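Local atomic coordinates of hypothetical protein TTHA1785 (Thermus thermophilus, PDB entry 2EPG), a protein that probably joins RNA ends as a manganese-dependent, GTP-using ligase of the RtcB family, by way of a GMP-histidine intermediate. Residues A[345-349]-A[401-406]; A[32-38]-A[68-74]; A[18-22]-A[465-470]; A[377-381]-A[393-397]. All coordinates share one frame; numbering follows the deposited sequence.

Contacts 2 and 4 are buried pairings of strands, one parallel and one antiparallel. Backbone hydrogen bonds run through both, and contact 2 adds the Glu68 carboxylate on Asp33 N. Contacts 1 and 3 are partly buried. In each an aromatic ring meets its partner segment, and waters carry the polar links between the segments. Contacts 2 and 3 hold neighbouring elements: strands 21-24 and 34-37 pair, and Pro74 packs on Ala466 of helix 462-470. Contact 1 touches contact 2 through Phe405 on Leu71 and through Arg348, which bonds to Glu68 O. Contact 4 precedes helix 398-403 of contact 1 in the chain, and its Leu394 meets Val467 of contact 3.

Contact 1: residues A[345-349]-A[401-406]; sequences EEHRG and MEVSFG
His347 and Phe405 form a T-shaped (edge-to-face) aromatic pair. It joins the end of strand 332-347 to the turn after helix 398-403. The ring planes stand at 86°, and the edge of Phe405 at CD2 points at the imidazole face, 3.9 Å from His347 CG. Phe405 CB also lies over this face in a CH-pi contact, 4.1 Å from the centroid of the His347 ring. The histidine is therefore covered by both the CB and the ring edge of one residue.

This is the tight, buried part of the contact. The imidazole is held at its rim as well. Its NE2 donates to Glu345 OE1 of the same strand at 2.8 Å, almost in the ring plane and on the anti lone pair of the carboxylate. This bond probably fixes the rotation of the ring. Glu345 OE2 makes a salt bridge with Arg356, whose NH1 also bonds to Phe405 O.

The side toward Arg348 and Glu402 is looser, and both residues are exposed. The chain of Arg348 bends about CB-CG (chi2 -110°), and one face of its guanidinium meets Phe405 CE2 and CZ, with NH1 3.8 Å from CZ. The two planes are 32° apart. NH2 is bonded to Glu68 O. Waters span the remaining distance. One accepts a weak bond from His347 ND1 and donates to Met401 O. The other takes the N-H of Arg348 NE at 2.9 Å and donates to Glu402 O, with 2.6 Å between the water and that oxygen.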
loop_
_atom_site.group_PDB
_atom_site.type_symbol
_atom_site.label_atom_id
_atom_site.label_comp_id
_atom_site.label_asym_id
_atom_site.label_seq_id
_atom_site.Cartn_x
_atom_site.Cartn_y
_atom_site.Cartn_z
ATOM N N GLU A 345 13.184 2.265 8.851
ATOM C CA GLU A 345 14.061 1.868 7.758
ATOM C C GLU A 345 15.408 2.590 7.842
ATOM O O GLU A 345 15.545 3.590 8.548
ATOM C CB GLU A 345 13.390 2.196 6.420
ATOM C CG GLU A 345 12.066 1.484 6.184
ATOM C CD GLU A 345 11.373 1.917 4.896
ATOM O OE1 GLU A 345 11.856 2.862 4.207
ATOM O OE2 GLU A 345 10.330 1.308 4.574
ATOM N N GLU A 346 16.397 2.056 7.132
ATOM C CA GLU A 346 17.731 2.638 7.078
ATOM C C GLU A 346 17.805 3.578 5.887
ATOM O O GLU A 346 17.636 3.146 4.750
ATOM C CB GLU A 346 18.795 1.559 6.884
ATOM C CG GLU A 346 18.948 0.598 8.043
ATOM C CD GLU A 346 19.475 1.281 9.291
ATOM O OE1 GLU A 346 18.852 1.083 10.365
ATOM O OE2 GLU A 346 20.503 2.005 9.192
ATOM N N HIS A 347 18.052 4.856 6.172
ATOM C CA HIS A 347 18.190 5.915 5.163
ATOM C C HIS A 347 19.226 6.895 5.716
ATOM O O HIS A 347 19.188 7.245 6.898
ATOM C CB HIS A 347 16.870 6.658 4.950
ATOM C CG HIS A 347 15.775 5.810 4.387
ATOM N ND1 HIS A 347 15.739 5.412 3.064
ATOM C CD2 HIS A 347 14.667 5.288 4.965
ATOM C CE1 HIS A 347 14.656 4.685 2.856
ATOM N NE2 HIS A 347 13.987 4.596 3.994
ATOM N N ARG A 348 20.155 7.315 4.861
ATOM C CA ARG A 348 21.220 8.249 5.227
ATOM C C ARG A 348 22.057 7.676 6.368
ATOM O O ARG A 348 22.479 8.397 7.277
ATOM C CB ARG A 348 20.610 9.579 5.648
ATOM C CG ARG A 348 19.477 10.048 4.749
ATOM C CD ARG A 348 19.873 11.247 3.919
ATOM N NE ARG A 348 18.854 11.582 2.933
ATOM C CZ ARG A 348 18.013 12.602 3.050
ATOM N NH1 ARG A 348 17.121 12.826 2.095
ATOM N NH2 ARG A 348 18.062 13.393 4.116
ATOM N N GLY A 349 22.274 6.366 6.321
ATOM C CA GLY A 349 23.045 5.689 7.346
ATOM C C GLY A 349 22.409 5.671 8.723
ATOM O O GLY A 349 23.075 5.334 9.696
HETATM N N MSE A 401 16.120 5.523 -3.921
HETATM C CA MSE A 401 16.811 5.327 -2.650
HETATM C C MSE A 401 17.448 6.654 -2.230
HETATM O O MSE A 401 17.521 6.967 -1.043
HETATM C CB MSE A 401 17.923 4.272 -2.754
HETATM C CG MSE A 401 17.467 2.829 -2.964
HETATM SE SE MSE A 401 16.149 2.061 -1.690
HETATM C CE MSE A 401 17.026 2.407 0.019
ATOM N N GLU A 402 17.910 7.431 -3.207
ATOM C CA GLU A 402 18.543 8.714 -2.910
ATOM C C GLU A 402 17.546 9.856 -2.681
ATOM O O GLU A 402 17.654 10.606 -1.707
ATOM C CB GLU A 402 19.458 9.124 -4.067
ATOM C CG GLU A 402 20.708 8.266 -4.252
ATOM C CD GLU A 402 21.801 8.594 -3.253
ATOM O OE1 GLU A 402 21.575 9.471 -2.374
ATOM O OE2 GLU A 402 22.882 7.968 -3.344
ATOM N N VAL A 403 16.564 9.973 -3.567
ATOM C CA VAL A 403 15.640 11.101 -3.499
ATOM C C VAL A 403 14.256 10.990 -2.895
ATOM O O VAL A 403 13.596 12.014 -2.733
ATOM C CB VAL A 403 15.460 11.735 -4.907
ATOM C CG1 VAL A 403 16.846 11.923 -5.563
ATOM C CG2 VAL A 403 14.552 10.861 -5.785
ATOM N N SER A 404 13.790 9.791 -2.558
ATOM C CA SER A 404 12.440 9.684 -2.002
ATOM C C SER A 404 12.350 8.700 -0.858
ATOM O O SER A 404 11.285 8.145 -0.610
ATOM C CB SER A 404 11.451 9.269 -3.108
ATOM O OG SER A 404 11.741 7.981 -3.631
ATOM N N PHE A 405 13.452 8.498 -0.149
ATOM C CA PHE A 405 13.480 7.509 0.929
ATOM C C PHE A 405 12.988 6.166 0.353
ATOM O O PHE A 405 12.168 5.464 0.951
ATOM C CB PHE A 405 12.591 7.974 2.094
ATOM C CG PHE A 405 13.074 9.254 2.742
ATOM C CD1 PHE A 405 12.392 10.449 2.558
ATOM C CD2 PHE A 405 14.235 9.256 3.506
ATOM C CE1 PHE A 405 12.865 11.631 3.127
ATOM C CE2 PHE A 405 14.721 10.432 4.082
ATOM C CZ PHE A 405 14.029 11.624 3.889
ATOM N N GLY A 406 13.488 5.836 -0.836
ATOM C CA GLY A 406 13.112 4.597 -1.495
ATOM C C GLY A 406 11.605 4.418 -1.571
ATOM O O GLY A 406 11.091 3.365 -1.197
HETATM O O HOH W 1 17.152 7.960 1.786
HETATM O O HOH W 2 19.104 10.293 0.393
#

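Contact 2: residues A[32-38]-A[68-74]; sequences VDAVFFA and EPALAMP
Glu68 OE2 accepts the backbone N-H of Asp33 at 2.7 Å in a nearly straight bond (169°), met on the anti side of the carboxylate. The same oxygen lies 3.6 Å from Asp33 OD2. The like charges are probably eased by Arg23, which makes a salt bridge with Asp33 OD2, while OD1 takes the N-H of Arg26. Glu68 reaches Asp33 with CG anti to its own N (chi1 -172°) and an extended chain, its CB against Val32 CB. With an alanine here, Asp33 N would probably lose this acceptor and Val32 part of the surface it packs on.

Next comes a parallel beta ladder. Ala70 N bonds to Asp33 O, and Val35 N to Ala70 O at 2.8 Å. Ala72 N then bonds to Val35 O, and Phe37 N to Ala72 O.

Side chains pack on both faces. Ala34, Phe36, Ala70 and Ala72 share one face, with Phe36 CB 4.0 Å from Ala72 CB. On the other, Val35 sets CG2 on Pro69 CG and CG1 beside Leu71 CD2. Leu71 CD2 also reaches Phe37 CE1 at 3.5 Å. Met73, a selenomethionine here, adds an oblique Met-aromatic contact, with SE 5.2 Å from the Phe37 ring centroid.

Strands 21-24 and 86-90 flank the pair. Leu57 of helix 52-60 covers the alanine face, and helix 462-470 meets Phe37 and Pro74.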
loop_
_atom_site.group_PDB
_atom_site.type_symbol
_atom_site.label_atom_id
_atom_site.label_comp_id
_atom_site.label_asym_id
_atom_site.label_seq_id
_atom_site.Cartn_x
_atom_site.Cartn_y
_atom_site.Cartn_z
ATOM N N VAL A 32 12.306 21.928 7.303
ATOM C CA VAL A 32 13.073 21.441 6.167
ATOM C C VAL A 32 12.328 21.797 4.892
ATOM O O VAL A 32 11.193 22.271 4.938
ATOM C CB VAL A 32 13.219 19.886 6.197
ATOM C CG1 VAL A 32 13.972 19.432 7.443
ATOM C CG2 VAL A 32 11.824 19.244 6.192
ATOM N N ASP A 33 12.992 21.576 3.764
ATOM C CA ASP A 33 12.398 21.788 2.460
ATOM C C ASP A 33 11.386 20.654 2.242
ATOM O O ASP A 33 11.431 19.619 2.915
ATOM C CB ASP A 33 13.440 21.633 1.337
ATOM C CG ASP A 33 14.466 22.755 1.293
ATOM O OD1 ASP A 33 14.228 23.828 1.881
ATOM O OD2 ASP A 33 15.518 22.552 0.634
ATOM N N ALA A 34 10.491 20.847 1.286
ATOM C CA ALA A 34 9.558 19.813 0.896
ATOM C C ALA A 34 9.880 19.593 -0.590
ATOM O O ALA A 34 10.345 20.512 -1.273
ATOM C CB ALA A 34 8.127 20.285 1.054
ATOM N N VAL A 35 9.673 18.382 -1.085
ATOM C CA VAL A 35 9.903 18.102 -2.492
ATOM C C VAL A 35 8.734 17.278 -2.999
ATOM O O VAL A 35 8.293 16.354 -2.319
ATOM C CB VAL A 35 11.222 17.304 -2.709
ATOM C CG1 VAL A 35 11.219 16.667 -4.092
ATOM C CG2 VAL A 35 12.431 18.214 -2.544
ATOM N N PHE A 36 8.200 17.621 -4.168
ATOM C CA PHE A 36 7.099 16.845 -4.735
ATOM C C PHE A 36 7.340 16.538 -6.208
ATOM O O PHE A 36 8.014 17.292 -6.913
ATOM C CB PHE A 36 5.733 17.540 -4.545
ATOM C CG PHE A 36 5.583 18.846 -5.280
ATOM C CD1 PHE A 36 6.030 20.036 -4.712
ATOM C CD2 PHE A 36 4.966 18.889 -6.527
ATOM C CE1 PHE A 36 5.866 21.255 -5.373
ATOM C CE2 PHE A 36 4.795 20.101 -7.203
ATOM C CZ PHE A 36 5.246 21.291 -6.624
ATOM N N PHE A 37 6.816 15.405 -6.659
ATOM C CA PHE A 37 6.988 14.991 -8.039
ATOM C C PHE A 37 5.698 15.240 -8.810
ATOM O O PHE A 37 4.608 14.916 -8.336
ATOM C CB PHE A 37 7.385 13.504 -8.096
ATOM C CG PHE A 37 8.558 13.153 -7.210
ATOM C CD1 PHE A 37 8.361 12.733 -5.897
ATOM C CD2 PHE A 37 9.860 13.288 -7.674
ATOM C CE1 PHE A 37 9.443 12.456 -5.062
ATOM C CE2 PHE A 37 10.952 13.017 -6.851
ATOM C CZ PHE A 37 10.747 12.600 -5.541
ATOM N N ALA A 38 5.809 15.826 -9.999
ATOM C CA ALA A 38 4.611 16.099 -10.779
ATOM C C ALA A 38 4.875 16.394 -12.248
ATOM O O ALA A 38 6.014 16.568 -12.669
ATOM C CB ALA A 38 3.851 17.253 -10.155
ATOM N N GLU A 68 14.820 16.000 6.081
ATOM C CA GLU A 68 14.644 16.662 4.797
ATOM C C GLU A 68 14.778 15.674 3.635
ATOM O O GLU A 68 15.706 14.863 3.606
ATOM C CB GLU A 68 15.682 17.782 4.638
ATOM C CG GLU A 68 15.461 18.661 3.417
ATOM C CD GLU A 68 16.253 19.960 3.508
ATOM O OE1 GLU A 68 17.479 19.936 3.250
ATOM O OE2 GLU A 68 15.652 20.998 3.860
ATOM N N PRO A 69 13.850 15.732 2.658
ATOM C CA PRO A 69 12.722 16.665 2.630
ATOM C C PRO A 69 11.409 15.935 2.871
ATOM O O PRO A 69 11.349 14.712 2.764
ATOM C CB PRO A 69 12.770 17.194 1.211
ATOM C CG PRO A 69 13.034 15.895 0.431
ATOM C CD PRO A 69 14.101 15.182 1.310
ATOM N N ALA A 70 10.361 16.691 3.191
ATOM C CA ALA A 70 9.038 16.109 3.351
ATOM C C ALA A 70 8.670 15.899 1.880
ATOM O O ALA A 70 8.975 16.765 1.055
ATOM C CB ALA A 70 8.074 17.118 4.021
ATOM N N LEU A 71 8.019 14.782 1.551
ATOM C CA LEU A 71 7.692 14.471 0.160
ATOM C C LEU A 71 6.252 14.148 -0.172
ATOM O O LEU A 71 5.471 13.722 0.680
ATOM C CB LEU A 71 8.525 13.277 -0.319
ATOM C CG LEU A 71 10.036 13.416 -0.435
ATOM C CD1 LEU A 71 10.697 12.184 0.141
ATOM C CD2 LEU A 71 10.419 13.625 -1.905
ATOM N N ALA A 72 5.931 14.309 -1.449
ATOM C CA ALA A 72 4.602 14.005 -1.969
ATOM C C ALA A 72 4.736 13.470 -3.395
ATOM O O ALA A 72 5.489 14.026 -4.202
ATOM C CB ALA A 72 3.725 15.245 -1.967
HETATM N N MSE A 73 4.005 12.394 -3.680
HETATM C CA MSE A 73 3.979 11.730 -4.992
HETATM C C MSE A 73 3.107 12.475 -6.016
HETATM O O MSE A 73 2.336 13.363 -5.648
HETATM C CB MSE A 73 3.461 10.292 -4.828
HETATM C CG MSE A 73 4.381 9.413 -4.008
HETATM SE SE MSE A 73 6.117 9.315 -4.859
HETATM C CE MSE A 73 7.263 9.341 -3.343
ATOM N N PRO A 74 3.200 12.101 -7.311
ATOM C CA PRO A 74 2.413 12.757 -8.361
ATOM C C PRO A 74 0.902 12.725 -8.177
ATOM O O PRO A 74 0.207 13.570 -8.725
ATOM C CB PRO A 74 2.856 12.037 -9.636
ATOM C CG PRO A 74 4.246 11.667 -9.346
ATOM C CD PRO A 74 4.134 11.139 -7.914
#

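Contact 3: residues A[18-22]-A[465-470]; sequences APYTY and EAVEGA
Ala470 O, near the end of helix 462-470, is gripped by two waters, one of them weakly, and by Lys399 NZ. The stronger water donates to Ala470 O at 2.9 Å. It also donates to Thr21 OG1, 2.7 Å from that oxygen, so it links the turn to the helix. The weakly held water bonds to Pro19 O as well. Thr21 OG1 in turn donates to Pro19 O at 2.8 Å. The hydroxyl of Thr21 sits beside its own N (chi1 -51°), which turns it back toward Pro19 O.

Tyr20 makes most of the packing. Its side chain starts toward the helix, and the ring lies against the backbone between Glu465 and Ala470. Gly469 CA is over one face in a CH-pi contact, 4.0 Å from the centroid of the Tyr20 ring. Tyr20 CD2 is also 3.6 Å from Ala466 CA, and CD1 approaches Gly469 C. The absence of a side chain at Gly469 matters, because a CB there would clash with Tyr20 CE1. At the base of the tyrosine, CB meets Ala470 CB at 4.0 Å. Replacing Tyr20 with a serine would probably open a gap over Ala466 and Gly469, leaving the turn held to the helix largely through water.

Tyr20 O, just before strand 21-24, takes the N-H of Ala38, just past strand 34-37. The arrangement is a type II beta turn, Ala18 to Thr21. It connects strands 15-18 and 21-24 as a beta hairpin packed on a helix.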
loop_
_atom_site.group_PDB
_atom_site.type_symbol
_atom_site.label_atom_id
_atom_site.label_comp_id
_atom_site.label_asym_id
_atom_site.label_seq_id
_atom_site.Cartn_x
_atom_site.Cartn_y
_atom_site.Cartn_z
ATOM N N ALA A 18 14.586 19.154 -11.165
ATOM C CA ALA A 18 14.862 18.046 -12.065
ATOM C C ALA A 18 13.600 17.712 -12.820
ATOM O O ALA A 18 12.529 18.188 -12.482
ATOM C CB ALA A 18 15.317 16.837 -11.268
ATOM N N PRO A 19 13.705 16.885 -13.865
ATOM C CA PRO A 19 12.477 16.558 -14.588
ATOM C C PRO A 19 11.436 16.027 -13.598
ATOM O O PRO A 19 11.770 15.274 -12.680
ATOM C CB PRO A 19 12.949 15.504 -15.591
ATOM C CG PRO A 19 14.335 15.960 -15.901
ATOM C CD PRO A 19 14.886 16.321 -14.536
ATOM N N TYR A 20 10.185 16.440 -13.779
ATOM C CA TYR A 20 9.082 16.032 -12.917
ATOM C C TYR A 20 9.343 16.167 -11.407
ATOM O O TYR A 20 8.628 15.567 -10.609
ATOM C CB TYR A 20 8.680 14.581 -13.224
ATOM C CG TYR A 20 8.380 14.336 -14.683
ATOM C CD1 TYR A 20 9.413 14.202 -15.609
ATOM C CD2 TYR A 20 7.070 14.281 -15.142
ATOM C CE1 TYR A 20 9.149 14.021 -16.962
ATOM C CE2 TYR A 20 6.782 14.096 -16.497
ATOM C CZ TYR A 20 7.831 13.968 -17.401
ATOM O OH TYR A 20 7.564 13.794 -18.739
ATOM N N THR A 21 10.328 16.974 -11.022
ATOM C CA THR A 21 10.676 17.149 -9.613
ATOM C C THR A 21 10.699 18.625 -9.172
ATOM O O THR A 21 11.452 19.442 -9.731
ATOM C CB THR A 21 12.048 16.510 -9.342
ATOM O OG1 THR A 21 12.046 15.166 -9.851
ATOM C CG2 THR A 21 12.360 16.490 -7.856
ATOM N N TYR A 22 9.888 18.957 -8.162
ATOM C CA TYR A 22 9.792 20.327 -7.638
ATOM C C TYR A 22 10.113 20.450 -6.151
ATOM O O TYR A 22 9.791 19.573 -5.344
ATOM C CB TYR A 22 8.397 20.890 -7.899
ATOM C CG TYR A 22 8.021 20.834 -9.363
ATOM C CD1 TYR A 22 8.572 21.734 -10.282
ATOM C CD2 TYR A 22 7.157 19.845 -9.842
ATOM C CE1 TYR A 22 8.274 21.649 -11.647
ATOM C CE2 TYR A 22 6.850 19.744 -11.204
ATOM C CZ TYR A 22 7.412 20.650 -12.100
ATOM O OH TYR A 22 7.114 20.549 -13.439
ATOM N N GLU A 465 3.402 8.208 -15.385
ATOM C CA GLU A 465 4.246 8.973 -16.301
ATOM C C GLU A 465 5.196 9.867 -15.495
ATOM O O GLU A 465 6.407 9.943 -15.765
ATOM C CB GLU A 465 3.358 9.848 -17.199
ATOM C CG GLU A 465 4.097 10.687 -18.236
ATOM C CD GLU A 465 3.194 11.737 -18.907
ATOM O OE1 GLU A 465 3.022 12.839 -18.329
ATOM O OE2 GLU A 465 2.656 11.455 -20.009
ATOM N N ALA A 466 4.644 10.553 -14.504
ATOM C CA ALA A 466 5.463 11.443 -13.681
ATOM C C ALA A 466 6.464 10.620 -12.885
ATOM O O ALA A 466 7.645 10.965 -12.790
ATOM C CB ALA A 466 4.591 12.230 -12.750
ATOM N N VAL A 467 5.990 9.521 -12.317
ATOM C CA VAL A 467 6.862 8.659 -11.534
ATOM C C VAL A 467 8.032 8.151 -12.361
ATOM O O VAL A 467 9.180 8.235 -11.924
ATOM C CB VAL A 467 6.076 7.469 -10.947
ATOM C CG1 VAL A 467 6.997 6.298 -10.704
ATOM C CG2 VAL A 467 5.416 7.898 -9.641
ATOM N N GLU A 468 7.757 7.624 -13.551
ATOM C CA GLU A 468 8.852 7.128 -14.368
ATOM C C GLU A 468 9.736 8.295 -14.803
ATOM O O GLU A 468 10.962 8.183 -14.814
ATOM C CB GLU A 468 8.338 6.353 -15.593
ATOM C CG GLU A 468 9.486 5.787 -16.430
ATOM C CD GLU A 468 9.063 4.724 -17.434
ATOM O OE1 GLU A 468 8.190 5.025 -18.285
ATOM O OE2 GLU A 468 9.615 3.593 -17.363
ATOM N N GLY A 469 9.115 9.418 -15.138
ATOM C CA GLY A 469 9.877 10.579 -15.549
ATOM C C GLY A 469 10.798 11.092 -14.451
ATOM O O GLY A 469 11.928 11.504 -14.725
ATOM N N ALA A 470 10.328 11.073 -13.208
ATOM C CA ALA A 470 11.140 11.538 -12.092
ATOM C C ALA A 470 12.216 10.514 -11.739
ATOM O O ALA A 470 13.086 10.785 -10.927
ATOM C CB ALA A 470 10.243 11.823 -10.856
HETATM O O HOH W 3 14.195 13.560 -12.691
HETATM O O HOH W 4 13.916 13.212 -9.609
#

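Contact 4: residues A[377-381]-A[393-397]; sequences VGQPV and VLAGT
Val381 and Leu394 face each other on the same side of their two strands, with Val381 CB 3.8 Å from Leu394 CB. They meet near their roots. Val381 CG1 is anti to its own N (chi1 172°), which leaves CG2 beside that N, on the side of Gly396 N at 4.1 Å. The branched end of Leu394 goes on toward Lys475 and Val467.

The next pair, Pro380 and Ala395, presents its side chains to the other face. The methyl of Ala395 comes 3.7 Å from Val377 O, while the Pro380 ring packs on Phe234 and Tyr335.

The segments form part of a beta hairpin, strands 380-383 and 391-395. Val381 and Leu394 are its antiparallel hydrogen-bonded pair, and Pro380 and Ala395 a non-hydrogen-bonded one. Leu394 N donates to Val381 O at 2.8 Å and 174°. In return Val381 N reaches Leu394 O from above the carbonyl plane. Gly396 N bonds to Gln379 O at 2.8 Å. Predicted GMP-binding residues lie between the segments: Pro384 in the turn and Ser391 at the start of the second strand.

Gln379 NE2 donates to Pro380 O at 3.1 Å, with that oxygen in the amide plane, and also bonds to Arg361 O. Before the first strand, Gly378 lies beside Gly396, where a CB would run into Gly396 O. A water donates to Val377 O and to Gly396 O, 2.8 Å from the latter.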
loop_
_atom_site.group_PDB
_atom_site.type_symbol
_atom_site.label_atom_id
_atom_site.label_comp_id
_atom_site.label_asym_id
_atom_site.label_seq_id
_atom_site.Cartn_x
_atom_site.Cartn_y
_atom_site.Cartn_z
ATOM N N VAL A 377 16.747 -6.309 -10.423
ATOM C CA VAL A 377 15.919 -5.316 -11.098
ATOM C C VAL A 377 15.160 -4.353 -10.201
ATOM O O VAL A 377 14.645 -3.350 -10.680
ATOM C CB VAL A 377 14.896 -5.995 -12.042
ATOM C CG1 VAL A 377 15.617 -6.884 -13.031
ATOM C CG2 VAL A 377 13.886 -6.791 -11.224
ATOM N N GLY A 378 15.100 -4.648 -8.906
ATOM C CA GLY A 378 14.378 -3.781 -7.988
ATOM C C GLY A 378 13.066 -4.386 -7.484
ATOM O O GLY A 378 12.533 -5.328 -8.068
ATOM N N GLN A 379 12.540 -3.829 -6.402
ATOM C CA GLN A 379 11.302 -4.300 -5.794
ATOM C C GLN A 379 10.091 -4.016 -6.673
ATOM O O GLN A 379 9.989 -2.956 -7.278
ATOM C CB GLN A 379 11.092 -3.580 -4.455
ATOM C CG GLN A 379 9.810 -3.980 -3.684
ATOM C CD GLN A 379 9.372 -2.878 -2.758
ATOM O OE1 GLN A 379 10.042 -2.572 -1.766
ATOM N NE2 GLN A 379 8.266 -2.245 -3.092
ATOM N N PRO A 380 9.148 -4.966 -6.753
ATOM C CA PRO A 380 7.960 -4.708 -7.574
ATOM C C PRO A 380 7.138 -3.601 -6.880
ATOM O O PRO A 380 7.106 -3.514 -5.648
ATOM C CB PRO A 380 7.207 -6.049 -7.547
ATOM C CG PRO A 380 8.289 -7.074 -7.279
ATOM C CD PRO A 380 9.193 -6.367 -6.288
ATOM N N VAL A 381 6.484 -2.756 -7.670
ATOM C CA VAL A 381 5.641 -1.698 -7.133
ATOM C C VAL A 381 4.318 -1.927 -7.831
ATOM O O VAL A 381 4.235 -1.864 -9.064
ATOM C CB VAL A 381 6.171 -0.292 -7.487
ATOM C CG1 VAL A 381 5.148 0.773 -7.060
ATOM C CG2 VAL A 381 7.499 -0.047 -6.789
ATOM N N VAL A 393 2.599 -2.424 -13.052
ATOM C CA VAL A 393 3.619 -3.033 -12.226
ATOM C C VAL A 393 4.871 -2.220 -12.574
ATOM O O VAL A 393 5.237 -2.110 -13.755
ATOM C CB VAL A 393 3.867 -4.511 -12.588
ATOM C CG1 VAL A 393 5.008 -5.050 -11.740
ATOM C CG2 VAL A 393 2.583 -5.340 -12.368
ATOM N N LEU A 394 5.484 -1.612 -11.560
ATOM C CA LEU A 394 6.695 -0.836 -11.752
ATOM C C LEU A 394 7.775 -1.569 -10.976
ATOM O O LEU A 394 7.511 -2.609 -10.378
ATOM C CB LEU A 394 6.526 0.582 -11.182
ATOM C CG LEU A 394 5.222 1.311 -11.551
ATOM C CD1 LEU A 394 5.171 2.682 -10.863
ATOM C CD2 LEU A 394 5.120 1.471 -13.054
ATOM N N ALA A 395 8.994 -1.041 -11.005
ATOM C CA ALA A 395 10.096 -1.615 -10.247
ATOM C C ALA A 395 10.777 -0.455 -9.524
ATOM O O ALA A 395 10.863 0.650 -10.068
ATOM C CB ALA A 395 11.086 -2.328 -11.172
ATOM N N GLY A 396 11.242 -0.704 -8.300
ATOM C CA GLY A 396 11.911 0.328 -7.520
ATOM C C GLY A 396 13.259 0.691 -8.119
ATOM O O GLY A 396 13.887 -0.126 -8.781
ATOM N N THR A 397 13.728 1.906 -7.875
ATOM C CA THR A 397 14.988 2.319 -8.469
ATOM C C THR A 397 16.013 2.786 -7.476
ATOM O O THR A 397 15.703 3.088 -6.328
ATOM C CB THR A 397 14.777 3.471 -9.452
ATOM O OG1 THR A 397 14.417 4.646 -8.717
ATOM C CG2 THR A 397 13.656 3.121 -10.439
HETATM O O HOH W 5 14.362 -0.577 -11.478
#